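Local coordinates for protein probable porin (Pseudomonas aeruginosa, PDB 4FT6) that probably forms a beta-barrel channel of the OprD family in the outer membrane, through which small solutes can pass, at residues 102-105 / 110-113; 369-374 / 379-384; 170-175 / 207-212; 312-317 / 322-327. One frame throughout, in Å; residues are numbered along the deposited sequence.

All four contacts belong to one antiparallel porin barrel and follow one another along the chain, none enclosing or crossing another. Contact 1 closes the short connection between strands 95-107 and 110-114. Contact 3 spans 31 intervening residues and sets the loop after strand 168-169 against the turn into strand 210-223. Contact 4 closes the turn joining strands 304-313 and 322-334, and contact 2, the last, does the same for 364-374 and 380-392. Contacts 1 and 2 lie on opposite sides of the chain's centre, as do contacts 3 and 4. Contacts 2 and 4 come nearest, about 7 Å between nearest atoms, without touching.

Contact 1: residues 102-105 / 110-113; sequences APKL and TELK
Leu105 packs alongside Leu112, the two side chains leaving the sheet in a common direction, with Leu105 CD1 3.9 Å from Leu112 CD2. Leu112 CG stands anti to the backbone N (chi1 176°), whereas Leu105 CG stands anti to its carbonyl carbon, and in these settings the two methyls come together. Beneath them the same residues form an antiparallel hydrogen-bonded pair. Leu105 N donates to Leu112 O over 2.8 Å in the carbonyl plane, and Leu112 N returns a nearly straight bond to Leu105 O, also 2.8 Å (176° at the hydrogen).

Lys104 and Lys113 form the next, non-hydrogen-bonded pair, on the other face of the sheet. There Lys104 CB meets Lys113 CG at 3.8 Å, and the amines then diverge. Lys104 runs on extended to a salt bridge with Glu63 and a bond to Ser51 O. Lys113 bends at its last torsion and places NZ 2.8 Å from Glu111 OE2, a salt bridge whose hydrogen bond is weak; OE2 is also bonded to Tyr53. The acidic partners probably moderate any repulsion between the two amines.

This hairpin of strands 95-107 and 110-114 is flanked by strand 58-71, where Leu105 touches Leu60, and by strand 139-143, where Leu112 touches Leu141.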
loop_
_atom_site.group_PDB
_atom_site.type_symbol
_atom_site.label_atom_id
_atom_site.label_comp_id
_atom_site.label_asym_id
_atom_site.label_seq_id
_atom_site.Cartn_x
_atom_site.Cartn_y
_atom_site.Cartn_z
ATOM N N ALA A 102 18.964 9.525 0.842
ATOM C CA ALA A 102 17.928 10.468 1.281
ATOM C C ALA A 102 18.384 11.389 2.409
ATOM O O ALA A 102 18.295 11.037 3.588
ATOM C CB ALA A 102 16.628 9.734 1.673
ATOM N N PRO A 103 18.864 12.582 2.044
ATOM C CA PRO A 103 19.275 13.528 3.086
ATOM C C PRO A 103 18.057 13.991 3.862
ATOM O O PRO A 103 16.943 13.914 3.336
ATOM C CB PRO A 103 19.891 14.695 2.294
ATOM C CG PRO A 103 19.335 14.567 0.888
ATOM C CD PRO A 103 19.116 13.086 0.680
ATOM N N LYS A 104 18.262 14.454 5.090
ATOM C CA LYS A 104 17.156 14.908 5.925
ATOM C C LYS A 104 17.577 16.059 6.846
ATOM O O LYS A 104 18.694 16.067 7.371
ATOM C CB LYS A 104 16.580 13.740 6.736
ATOM C CG LYS A 104 17.600 13.006 7.605
ATOM C CD LYS A 104 16.946 11.921 8.458
ATOM C CE LYS A 104 17.969 11.287 9.406
ATOM N NZ LYS A 104 17.423 10.111 10.140
ATOM N N LEU A 105 16.687 17.039 7.010
ATOM C CA LEU A 105 16.903 18.154 7.929
ATOM C C LEU A 105 15.838 18.088 9.012
ATOM O O LEU A 105 14.728 17.575 8.785
ATOM C CB LEU A 105 16.787 19.494 7.204
ATOM C CG LEU A 105 17.483 19.622 5.854
ATOM C CD1 LEU A 105 17.217 20.985 5.229
ATOM C CD2 LEU A 105 18.953 19.423 6.038
ATOM N N THR A 110 9.900 19.840 13.237
ATOM C CA THR A 110 9.574 19.807 11.824
ATOM C C THR A 110 10.713 19.117 11.076
ATOM O O THR A 110 11.890 19.380 11.328
ATOM C CB THR A 110 9.357 21.229 11.294
ATOM O OG1 THR A 110 8.197 21.794 11.925
ATOM C CG2 THR A 110 9.184 21.227 9.776
ATOM N N GLU A 111 10.368 18.232 10.156
ATOM C CA GLU A 111 11.366 17.363 9.565
ATOM C C GLU A 111 11.214 17.311 8.051
ATOM O O GLU A 111 10.101 17.203 7.530
ATOM C CB GLU A 111 11.235 15.971 10.164
ATOM C CG GLU A 111 12.368 15.036 9.836
ATOM C CD GLU A 111 12.186 13.663 10.468
ATOM O OE1 GLU A 111 11.106 13.409 11.057
ATOM O OE2 GLU A 111 13.122 12.836 10.373
ATOM N N LEU A 112 12.338 17.400 7.344
ATOM C CA LEU A 112 12.317 17.403 5.892
ATOM C C LEU A 112 13.174 16.264 5.369
ATOM O O LEU A 112 14.321 16.118 5.794
ATOM C CB LEU A 112 12.860 18.731 5.376
ATOM C CG LEU A 112 13.002 18.860 3.860
ATOM C CD1 LEU A 112 11.619 18.869 3.193
ATOM C CD2 LEU A 112 13.816 20.110 3.499
ATOM N N LYS A 113 12.621 15.445 4.475
ATOM C CA LYS A 113 13.407 14.399 3.815
ATOM C C LYS A 113 13.322 14.564 2.312
ATOM O O LYS A 113 12.241 14.787 1.765
ATOM C CB LYS A 113 12.918 12.990 4.168
ATOM C CG LYS A 113 13.224 12.496 5.571
ATOM C CD LYS A 113 12.693 11.051 5.785
ATOM C CE LYS A 113 12.672 10.679 7.266
ATOM N NZ LYS A 113 11.939 11.703 8.068
#

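Contact 2: residues 369-374 / 379-384; sequences NAMLRS and DVDENR. With C8E ((hydroxyethyloxy)tri(ethyloxy)octane), chain E.
Asp381 OD1 is gripped end-on by two nitrogens of Arg373: NH2 lies 2.7 Å from OD1, on its syn lone pair, and NH1 lies 3.0 Å from OD1, above the carboxylate plane. Arg373 NH1 also donates to Val380 O at 3.0 Å and to the carbonyl of its own neighbour Leu372. Val380 O and Asp381 OD1 both lie at the guanidinium edge, so several bonds fix that group's rotation. The bend at chi2 (-76°) swings the guanidinium across toward segment 379-384. Asp379 crosses the Arg373 chain at about a right angle, and its OD1 accepts from Ser374 N at 3.0 Å.

Farther along, Asn369 ND2 donates to Asn383 OD1 at 2.6 Å, arriving above the carbonyl plane, with the two amides turned 67° apart. Asn383 OD1 also accepts from Trp367, and Asn369 OD1 from Arg347. Between these polar groups, on the same face, Met371 reaches out, its CE 3.5 Å from C1 of a bound detergent, consistent with a membrane-facing side.

On the reverse face Leu372 CB packs on Val380 CG2, near Val295 and Phe28. Backbone bonds tie strand 364-374 to 342-354 and strand 380-392 to 14-28, placing the hairpin between those two strands.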
loop_
_atom_site.group_PDB
_atom_site.type_symbol
_atom_site.label_atom_id
_atom_site.label_comp_id
_atom_site.label_asym_id
_atom_site.label_seq_id
_atom_site.Cartn_x
_atom_site.Cartn_y
_atom_site.Cartn_z
ATOM N N ASN A 369 -4.210 -16.520 0.750
ATOM C CA ASN A 369 -5.009 -17.227 -0.237
ATOM C C ASN A 369 -6.226 -16.399 -0.639
ATOM O O ASN A 369 -6.895 -15.827 0.226
ATOM C CB ASN A 369 -5.463 -18.574 0.337
ATOM C CG ASN A 369 -6.087 -19.460 -0.703
ATOM O OD1 ASN A 369 -7.268 -19.338 -1.009
ATOM N ND2 ASN A 369 -5.294 -20.362 -1.259
ATOM N N ALA A 370 -6.518 -16.322 -1.937
ATOM C CA ALA A 370 -7.665 -15.531 -2.392
ATOM C C ALA A 370 -8.401 -16.154 -3.564
ATOM O O ALA A 370 -7.780 -16.689 -4.486
ATOM C CB ALA A 370 -7.249 -14.127 -2.741
ATOM N N MET A 371 -9.729 -16.068 -3.517
ATOM C CA MET A 371 -10.568 -16.457 -4.632
ATOM C C MET A 371 -11.266 -15.210 -5.138
ATOM O O MET A 371 -11.779 -14.416 -4.342
ATOM C CB MET A 371 -11.636 -17.468 -4.192
ATOM C CG MET A 371 -11.128 -18.854 -3.814
ATOM S SD MET A 371 -12.488 -20.034 -3.638
ATOM C CE MET A 371 -11.605 -21.558 -3.327
ATOM N N LEU A 372 -11.305 -15.042 -6.452
ATOM C CA LEU A 372 -12.053 -13.941 -7.039
ATOM C C LEU A 372 -12.899 -14.485 -8.174
ATOM O O LEU A 372 -12.397 -15.216 -9.039
ATOM C CB LEU A 372 -11.107 -12.866 -7.568
ATOM C CG LEU A 372 -11.819 -11.790 -8.387
ATOM C CD1 LEU A 372 -12.592 -10.880 -7.461
ATOM C CD2 LEU A 372 -10.837 -11.000 -9.239
ATOM N N ARG A 373 -14.187 -14.163 -8.158
ATOM C CA ARG A 373 -15.061 -14.505 -9.274
ATOM C C ARG A 373 -15.860 -13.270 -9.659
ATOM O O ARG A 373 -16.179 -12.431 -8.801
ATOM C CB ARG A 373 -15.999 -15.663 -8.922
ATOM C CG ARG A 373 -15.290 -16.898 -8.409
ATOM C CD ARG A 373 -14.621 -17.673 -9.528
ATOM N NE ARG A 373 -13.946 -18.872 -9.023
ATOM C CZ ARG A 373 -12.664 -18.925 -8.668
ATOM N NH1 ARG A 373 -11.897 -17.847 -8.764
ATOM N NH2 ARG A 373 -12.152 -20.061 -8.223
ATOM N N SER A 374 -16.192 -13.176 -10.942
ATOM C CA SER A 374 -16.758 -11.960 -11.489
ATOM C C SER A 374 -17.372 -12.253 -12.841
ATOM O O SER A 374 -17.100 -13.298 -13.420
ATOM C CB SER A 374 -15.647 -10.912 -11.626
ATOM O OG SER A 374 -16.099 -9.793 -12.371
ATOM N N ASP A 379 -11.499 -14.279 -13.487
ATOM C CA ASP A 379 -11.564 -15.079 -12.264
ATOM C C ASP A 379 -10.160 -15.596 -11.891
ATOM O O ASP A 379 -9.453 -16.160 -12.739
ATOM C CB ASP A 379 -12.547 -16.251 -12.426
ATOM C CG ASP A 379 -13.958 -15.799 -12.809
ATOM O OD1 ASP A 379 -14.254 -14.586 -12.738
ATOM O OD2 ASP A 379 -14.779 -16.670 -13.179
ATOM N N VAL A 380 -9.745 -15.393 -10.637
ATOM C CA VAL A 380 -8.448 -15.915 -10.195
ATOM C C VAL A 380 -8.481 -16.652 -8.854
ATOM O O VAL A 380 -9.371 -16.442 -8.030
ATOM C CB VAL A 380 -7.329 -14.814 -10.137
ATOM C CG1 VAL A 380 -7.416 -13.872 -11.337
ATOM C CG2 VAL A 380 -7.406 -14.044 -8.840
ATOM N N ASP A 381 -7.494 -17.524 -8.661
ATOM C CA ASP A 381 -7.188 -18.115 -7.367
ATOM C C ASP A 381 -5.735 -17.788 -7.111
ATOM O O ASP A 381 -4.884 -18.034 -7.965
ATOM C CB ASP A 381 -7.369 -19.631 -7.408
ATOM C CG ASP A 381 -8.799 -20.047 -7.713
ATOM O OD1 ASP A 381 -9.741 -19.314 -7.353
ATOM O OD2 ASP A 381 -8.979 -21.117 -8.323
ATOM N N GLU A 382 -5.433 -17.208 -5.958
ATOM C CA GLU A 382 -4.074 -16.737 -5.736
ATOM C C GLU A 382 -3.527 -17.267 -4.438
ATOM O O GLU A 382 -4.221 -17.294 -3.427
ATOM C CB GLU A 382 -4.028 -15.212 -5.730
ATOM C CG GLU A 382 -2.652 -14.629 -5.932
ATOM C CD GLU A 382 -2.648 -13.127 -5.744
ATOM O OE1 GLU A 382 -2.324 -12.679 -4.628
ATOM O OE2 GLU A 382 -2.987 -12.389 -6.696
ATOM N N ASN A 383 -2.277 -17.707 -4.479
ATOM C CA ASN A 383 -1.578 -18.125 -3.284
ATOM C C ASN A 383 -0.225 -17.452 -3.203
ATOM O O ASN A 383 0.491 -17.334 -4.209
ATOM C CB ASN A 383 -1.361 -19.624 -3.291
ATOM C CG ASN A 383 -2.551 -20.378 -2.783
ATOM O OD1 ASN A 383 -2.713 -20.568 -1.573
ATOM N ND2 ASN A 383 -3.401 -20.818 -3.701
ATOM N N ARG A 384 0.128 -17.013 -2.003
ATOM C CA ARG A 384 1.471 -16.533 -1.763
ATOM C C ARG A 384 1.998 -17.160 -0.488
ATOM O O ARG A 384 1.272 -17.287 0.500
ATOM C CB ARG A 384 1.513 -15.002 -1.699
ATOM C CG ARG A 384 0.158 -14.332 -1.918
ATOM C CD ARG A 384 0.173 -13.232 -2.987
ATOM N NE ARG A 384 0.306 -11.887 -2.430
ATOM C CZ ARG A 384 -0.313 -10.797 -2.887
ATOM N NH1 ARG A 384 -1.138 -10.872 -3.918
ATOM N NH2 ARG A 384 -0.111 -9.622 -2.298
HETATM C C1 C8E E . -10.578 -24.591 -1.976
HETATM C C2 C8E E . -10.462 -23.958 -0.595
HETATM C C3 C8E E . -9.240 -23.037 -0.507
HETATM C C4 C8E E . -8.145 -23.637 0.369
HETATM C C5 C8E E . -7.872 -22.807 1.628
HETATM C C6 C8E E . -9.148 -22.216 2.220
HETATM C C7 C8E E . -8.951 -21.652 3.629
HETATM C C8 C8E E . -8.245 -22.603 4.593
HETATM O O9 C8E E . -7.822 -21.900 5.746
HETATM C C10 C8E E . -8.541 -22.215 6.921
HETATM C C11 C8E E . -7.969 -21.461 8.125
HETATM O O12 C8E E . -8.328 -20.093 8.071
HETATM C C13 C8E E . -9.153 -19.678 9.142
#

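Contact 3: residues 170-175 / 207-212; sequences LSVDGR and QDIYRQ
No backbone hydrogen bond joins Val172 to Ile209 or Tyr210: 170-175 is irregular and turns sharply, Arg175 N bonding back to Val172 O at 3.1 Å and Gly174 taking a positive phi (83°), while 207-212 becomes strand from Tyr210 onward. No side-chain hydrogen bond crosses either, and the contact is apolar. Val172 CG1 meets Ile209 CG2 at 3.7 Å, the two side chains running past one another on opposed courses. With chi1 at -62°, Ile209 holds CG2 anti to its backbone N and presents this methyl, rather than the longer CG1 branch, to the valine.

A second, looser touch comes from Tyr210, whose CE2 lies 4.4 Å from Val172 CB. The valine sits at the edge of that ring, near its plane, and does not cover its face. The overlap is small, 124 Å² summed over both sides, yet all three side chains are buried.

Other elements complete the surroundings. Val172 also touches Leu245, and the backbone of the loop is bonded to Ala283 and Tyr281 beside it. Tyr210 packs on Phe183 of strand 183-192 and Thr237 of strand 226-239, so the loop after strand 168-169 rests against the start of strand 210-223 where it leaves the turn from strand 197-206.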
loop_
_atom_site.group_PDB
_atom_site.type_symbol
_atom_site.label_atom_id
_atom_site.label_comp_id
_atom_site.label_asym_id
_atom_site.label_seq_id
_atom_site.Cartn_x
_atom_site.Cartn_y
_atom_site.Cartn_z
ATOM N N LEU A 170 5.419 10.257 -13.128
ATOM C CA LEU A 170 4.163 9.786 -12.545
ATOM C C LEU A 170 3.023 9.747 -13.569
ATOM O O LEU A 170 3.051 10.470 -14.574
ATOM C CB LEU A 170 3.746 10.669 -11.375
ATOM C CG LEU A 170 4.535 10.683 -10.064
ATOM C CD1 LEU A 170 5.603 9.614 -10.043
ATOM C CD2 LEU A 170 5.131 12.069 -9.814
ATOM N N SER A 171 2.037 8.887 -13.319
ATOM C CA SER A 171 0.865 8.725 -14.193
ATOM C C SER A 171 -0.240 8.105 -13.340
ATOM O O SER A 171 -0.005 7.797 -12.162
ATOM C CB SER A 171 1.197 7.823 -15.386
ATOM O OG SER A 171 1.334 6.477 -14.977
ATOM N N VAL A 172 -1.440 7.918 -13.884
ATOM C CA VAL A 172 -2.493 7.416 -13.007
ATOM C C VAL A 172 -2.815 5.972 -13.287
ATOM O O VAL A 172 -2.822 5.555 -14.449
ATOM C CB VAL A 172 -3.752 8.326 -12.964
ATOM C CG1 VAL A 172 -3.571 9.519 -13.888
ATOM C CG2 VAL A 172 -5.030 7.544 -13.257
ATOM N N ASP A 173 -3.063 5.221 -12.211
ATOM C CA ASP A 173 -3.243 3.777 -12.294
ATOM C C ASP A 173 -4.341 3.402 -13.267
ATOM O O ASP A 173 -5.416 3.999 -13.250
ATOM C CB ASP A 173 -3.552 3.180 -10.928
ATOM C CG ASP A 173 -3.399 1.678 -10.922
ATOM O OD1 ASP A 173 -4.376 0.984 -11.257
ATOM O OD2 ASP A 173 -2.289 1.185 -10.615
ATOM N N GLY A 174 -4.051 2.441 -14.138
ATOM C CA GLY A 174 -5.035 1.951 -15.085
ATOM C C GLY A 174 -5.190 2.784 -16.337
ATOM O O GLY A 174 -5.813 2.330 -17.290
ATOM N N ARG A 175 -4.638 3.996 -16.353
ATOM C CA ARG A 175 -4.769 4.866 -17.534
ATOM C C ARG A 175 -3.488 4.967 -18.356
ATOM O O ARG A 175 -3.467 4.636 -19.541
ATOM C CB ARG A 175 -5.229 6.281 -17.142
ATOM C CG ARG A 175 -6.467 6.349 -16.258
ATOM C CD ARG A 175 -7.725 5.892 -16.969
ATOM N NE ARG A 175 -8.922 6.023 -16.124
ATOM C CZ ARG A 175 -9.841 6.981 -16.253
ATOM N NH1 ARG A 175 -9.709 7.901 -17.196
ATOM N NH2 ARG A 175 -10.896 7.022 -15.443
ATOM N N GLN A 207 0.010 17.436 -11.555
ATOM C CA GLN A 207 0.024 18.554 -12.504
ATOM C C GLN A 207 -0.542 18.224 -13.875
ATOM O O GLN A 207 -0.112 17.261 -14.515
ATOM C CB GLN A 207 1.443 19.093 -12.672
ATOM C CG GLN A 207 1.577 20.192 -13.722
ATOM C CD GLN A 207 2.931 20.863 -13.680
ATOM O OE1 GLN A 207 3.926 20.318 -14.164
ATOM N NE2 GLN A 207 2.983 22.046 -13.082
ATOM N N ASP A 208 -1.523 19.025 -14.291
ATOM C CA ASP A 208 -2.167 18.925 -15.599
ATOM C C ASP A 208 -2.980 17.636 -15.828
ATOM O O ASP A 208 -3.485 17.378 -16.922
ATOM C CB ASP A 208 -1.142 19.178 -16.706
ATOM C CG ASP A 208 -0.877 20.664 -16.928
ATOM O OD1 ASP A 208 -1.847 21.463 -16.946
ATOM O OD2 ASP A 208 0.306 21.039 -17.078
ATOM N N ILE A 209 -3.147 16.847 -14.780
ATOM C CA ILE A 209 -3.940 15.645 -14.909
ATOM C C ILE A 209 -5.130 15.650 -13.944
ATOM O O ILE A 209 -6.292 15.622 -14.377
ATOM C CB ILE A 209 -3.071 14.381 -14.733
ATOM C CG1 ILE A 209 -2.018 14.342 -15.839
ATOM C CG2 ILE A 209 -3.945 13.125 -14.757
ATOM C CD1 ILE A 209 -0.991 13.210 -15.716
ATOM N N TYR A 210 -4.841 15.678 -12.642
ATOM C CA TYR A 210 -5.905 15.763 -11.644
ATOM C C TYR A 210 -5.588 16.558 -10.375
ATOM O O TYR A 210 -4.423 16.905 -10.094
ATOM C CB TYR A 210 -6.471 14.378 -11.291
ATOM C CG TYR A 210 -5.652 13.498 -10.349
ATOM C CD1 TYR A 210 -5.481 13.826 -9.009
ATOM C CD2 TYR A 210 -5.115 12.289 -10.786
ATOM C CE1 TYR A 210 -4.750 12.996 -8.140
ATOM C CE2 TYR A 210 -4.393 11.450 -9.917
ATOM C CZ TYR A 210 -4.217 11.809 -8.604
ATOM O OH TYR A 210 -3.504 10.977 -7.771
ATOM N N ARG A 211 -6.670 16.840 -9.641
ATOM C CA ARG A 211 -6.657 17.432 -8.310
ATOM C C ARG A 211 -7.516 16.509 -7.454
ATOM O O ARG A 211 -8.611 16.106 -7.869
ATOM C CB ARG A 211 -7.267 18.843 -8.342
ATOM C CG ARG A 211 -7.302 19.563 -6.986
ATOM C CD ARG A 211 -8.113 20.849 -7.063
ATOM N N GLN A 212 -7.030 16.149 -6.272
ATOM C CA GLN A 212 -7.768 15.213 -5.438
ATOM C C GLN A 212 -7.839 15.693 -4.003
ATOM O O GLN A 212 -6.809 15.989 -3.392
ATOM C CB GLN A 212 -7.121 13.818 -5.499
ATOM C CG GLN A 212 -7.725 12.746 -4.574
ATOM C CD GLN A 212 -7.080 11.373 -4.792
ATOM O OE1 GLN A 212 -6.098 11.013 -4.125
ATOM N NE2 GLN A 212 -7.621 10.607 -5.744
#

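Contact 4: residues 312-317 / 322-327; sequences YDFVAL and LTAMAR. With C8E ((hydroxyethyloxy)tri(ethyloxy)octane), chain B.
Tyr312 and Ala324 exchange two backbone hydrogen bonds, Tyr312 N to Ala324 O at 2.8 Å (167° at the hydrogen) and Ala324 N to Tyr312 O at 2.9 Å, as an antiparallel hydrogen-bonded pair. Two residues on, Phe314 N donates to Leu322 O at 2.8 Å. Asp313 OD1 accepts from Val315 N at 3.3 Å, which makes an Asx turn.

Packing centres on the Phe314 ring. With CG anti to its carbonyl carbon (chi1 -80°), Phe314 lies alongside Leu322, whose CD2 stands over one face, 4.0 Å from the ring centroid and 24° off the normal, a CH-pi contact. Tyr312 CD2 lies over the centre of the opposite face, so the phenyl ring is sandwiched. At the edge, in plane, Phe314 CE1 meets Ala324 CB at 3.8 Å.

A detergent chain adds to this packing: its C4 lies over one face of the Tyr312 ring, 3.5 Å from CE2, while its C2 approaches Phe314 CZ. Tyr312 also meets His264 in the adjoining strand. Aromatic side chains meeting an alkyl chain near the turn of a beta hairpin resemble the aromatic girdle of outer-membrane barrels, consistent with a membrane-facing rim in this porin.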
loop_
_atom_site.group_PDB
_atom_site.type_symbol
_atom_site.label_atom_id
_atom_site.label_comp_id
_atom_site.label_asym_id
_atom_site.label_seq_id
_atom_site.Cartn_x
_atom_site.Cartn_y
_atom_site.Cartn_z
ATOM N N TYR A 312 -8.556 -13.480 14.123
ATOM C CA TYR A 312 -8.295 -14.094 15.416
ATOM C C TYR A 312 -6.816 -14.066 15.722
ATOM O O TYR A 312 -5.989 -14.361 14.849
ATOM C CB TYR A 312 -8.826 -15.531 15.510
ATOM C CG TYR A 312 -8.736 -16.107 16.918
ATOM C CD1 TYR A 312 -9.475 -15.560 17.961
ATOM C CD2 TYR A 312 -7.929 -17.199 17.200
ATOM C CE1 TYR A 312 -9.405 -16.068 19.238
ATOM C CE2 TYR A 312 -7.848 -17.719 18.479
ATOM C CZ TYR A 312 -8.592 -17.154 19.500
ATOM O OH TYR A 312 -8.529 -17.679 20.784
ATOM N N ASP A 313 -6.505 -13.713 16.968
ATOM C CA ASP A 313 -5.135 -13.640 17.460
ATOM C C ASP A 313 -4.950 -14.829 18.389
ATOM O O ASP A 313 -5.502 -14.850 19.488
ATOM C CB ASP A 313 -4.937 -12.327 18.222
ATOM C CG ASP A 313 -3.492 -12.059 18.570
ATOM O OD1 ASP A 313 -2.725 -13.022 18.751
ATOM O OD2 ASP A 313 -3.121 -10.872 18.669
ATOM N N PHE A 314 -4.182 -15.823 17.953
ATOM C CA PHE A 314 -4.103 -17.084 18.682
ATOM C C PHE A 314 -3.326 -17.015 19.993
ATOM O O PHE A 314 -3.020 -18.053 20.575
ATOM C CB PHE A 314 -3.547 -18.197 17.790
ATOM C CG PHE A 314 -4.570 -18.805 16.860
ATOM C CD1 PHE A 314 -4.914 -18.179 15.661
ATOM C CD2 PHE A 314 -5.183 -20.012 17.184
ATOM C CE1 PHE A 314 -5.861 -18.748 14.815
ATOM C CE2 PHE A 314 -6.122 -20.581 16.339
ATOM C CZ PHE A 314 -6.464 -19.950 15.156
ATOM N N VAL A 315 -3.010 -15.809 20.461
ATOM C CA VAL A 315 -2.468 -15.655 21.812
ATOM C C VAL A 315 -3.358 -16.357 22.848
ATOM O O VAL A 315 -2.875 -17.185 23.625
ATOM C CB VAL A 315 -2.263 -14.168 22.204
ATOM C CG1 VAL A 315 -3.412 -13.310 21.708
ATOM C CG2 VAL A 315 -2.117 -14.028 23.707
ATOM N N ALA A 316 -4.654 -16.047 22.825
ATOM C CA ALA A 316 -5.606 -16.566 23.810
ATOM C C ALA A 316 -5.580 -18.086 23.976
ATOM O O ALA A 316 -5.767 -18.594 25.080
ATOM C CB ALA A 316 -7.007 -16.098 23.480
ATOM N N LEU A 317 -5.353 -18.808 22.884
ATOM C CA LEU A 317 -5.246 -20.264 22.947
ATOM C C LEU A 317 -3.915 -20.731 23.529
ATOM O O LEU A 317 -3.705 -21.928 23.734
ATOM C CB LEU A 317 -5.446 -20.885 21.567
ATOM C CG LEU A 317 -6.881 -20.924 21.053
ATOM C CD1 LEU A 317 -7.100 -22.193 20.240
ATOM C CD2 LEU A 317 -7.869 -20.838 22.207
ATOM N N LEU A 322 0.790 -16.505 16.356
ATOM C CA LEU A 322 -0.085 -17.078 15.343
ATOM C C LEU A 322 -1.331 -16.211 15.164
ATOM O O LEU A 322 -2.050 -15.954 16.120
ATOM C CB LEU A 322 -0.469 -18.506 15.729
ATOM C CG LEU A 322 -1.447 -19.188 14.773
ATOM C CD1 LEU A 322 -0.854 -19.269 13.386
ATOM C CD2 LEU A 322 -1.799 -20.556 15.289
ATOM N N THR A 323 -1.576 -15.729 13.949
ATOM C CA THR A 323 -2.819 -15.004 13.671
ATOM C C THR A 323 -3.497 -15.512 12.406
ATOM O O THR A 323 -2.844 -16.073 11.516
ATOM C CB THR A 323 -2.629 -13.493 13.536
ATOM O OG1 THR A 323 -1.707 -13.220 12.469
ATOM C CG2 THR A 323 -2.138 -12.896 14.840
ATOM N N ALA A 324 -4.811 -15.307 12.341
ATOM C CA ALA A 324 -5.604 -15.734 11.201
ATOM C C ALA A 324 -6.619 -14.658 10.860
ATOM O O ALA A 324 -7.123 -13.964 11.744
ATOM C CB ALA A 324 -6.302 -17.047 11.499
ATOM N N MET A 325 -6.925 -14.532 9.576
ATOM C CA MET A 325 -7.847 -13.511 9.104
ATOM C C MET A 325 -8.596 -14.048 7.893
ATOM O O MET A 325 -8.004 -14.698 7.029
ATOM C CB MET A 325 -7.055 -12.247 8.722
ATOM C CG MET A 325 -7.884 -11.027 8.292
ATOM S SD MET A 325 -8.566 -11.081 6.610
ATOM C CE MET A 325 -7.099 -10.916 5.600
ATOM N N ALA A 326 -9.895 -13.774 7.822
ATOM C CA ALA A 326 -10.671 -14.102 6.631
ATOM C C ALA A 326 -11.596 -12.938 6.324
ATOM O O ALA A 326 -12.158 -12.330 7.242
ATOM C CB ALA A 326 -11.476 -15.399 6.834
ATOM N N ARG A 327 -11.758 -12.622 5.044
ATOM C CA ARG A 327 -12.707 -11.587 4.662
ATOM C C ARG A 327 -13.431 -11.897 3.355
ATOM O O ARG A 327 -12.921 -12.615 2.483
ATOM C CB ARG A 327 -12.006 -10.235 4.587
ATOM C CG ARG A 327 -10.776 -10.283 3.732
ATOM C CD ARG A 327 -10.026 -8.987 3.800
ATOM N NE ARG A 327 -8.787 -9.097 3.054
ATOM C CZ ARG A 327 -7.798 -8.215 3.096
ATOM N NH1 ARG A 327 -7.895 -7.136 3.850
ATOM N NH2 ARG A 327 -6.720 -8.418 2.368
HETATM C C1 C8E B . -10.752 -19.122 13.899
HETATM C C2 C8E B . -10.226 -19.530 15.274
HETATM C C3 C8E B . -11.217 -19.249 16.401
HETATM C C4 C8E B . -10.672 -19.676 17.768
HETATM C C5 C8E B . -11.766 -19.673 18.831
HETATM C C6 C8E B . -11.318 -20.226 20.179
HETATM C C7 C8E B . -12.402 -20.081 21.256
HETATM C C8 C8E B . -12.453 -18.663 21.817
HETATM O O9 C8E B . -13.706 -18.340 22.390
HETATM C C10 C8E B . -13.603 -18.169 23.786
#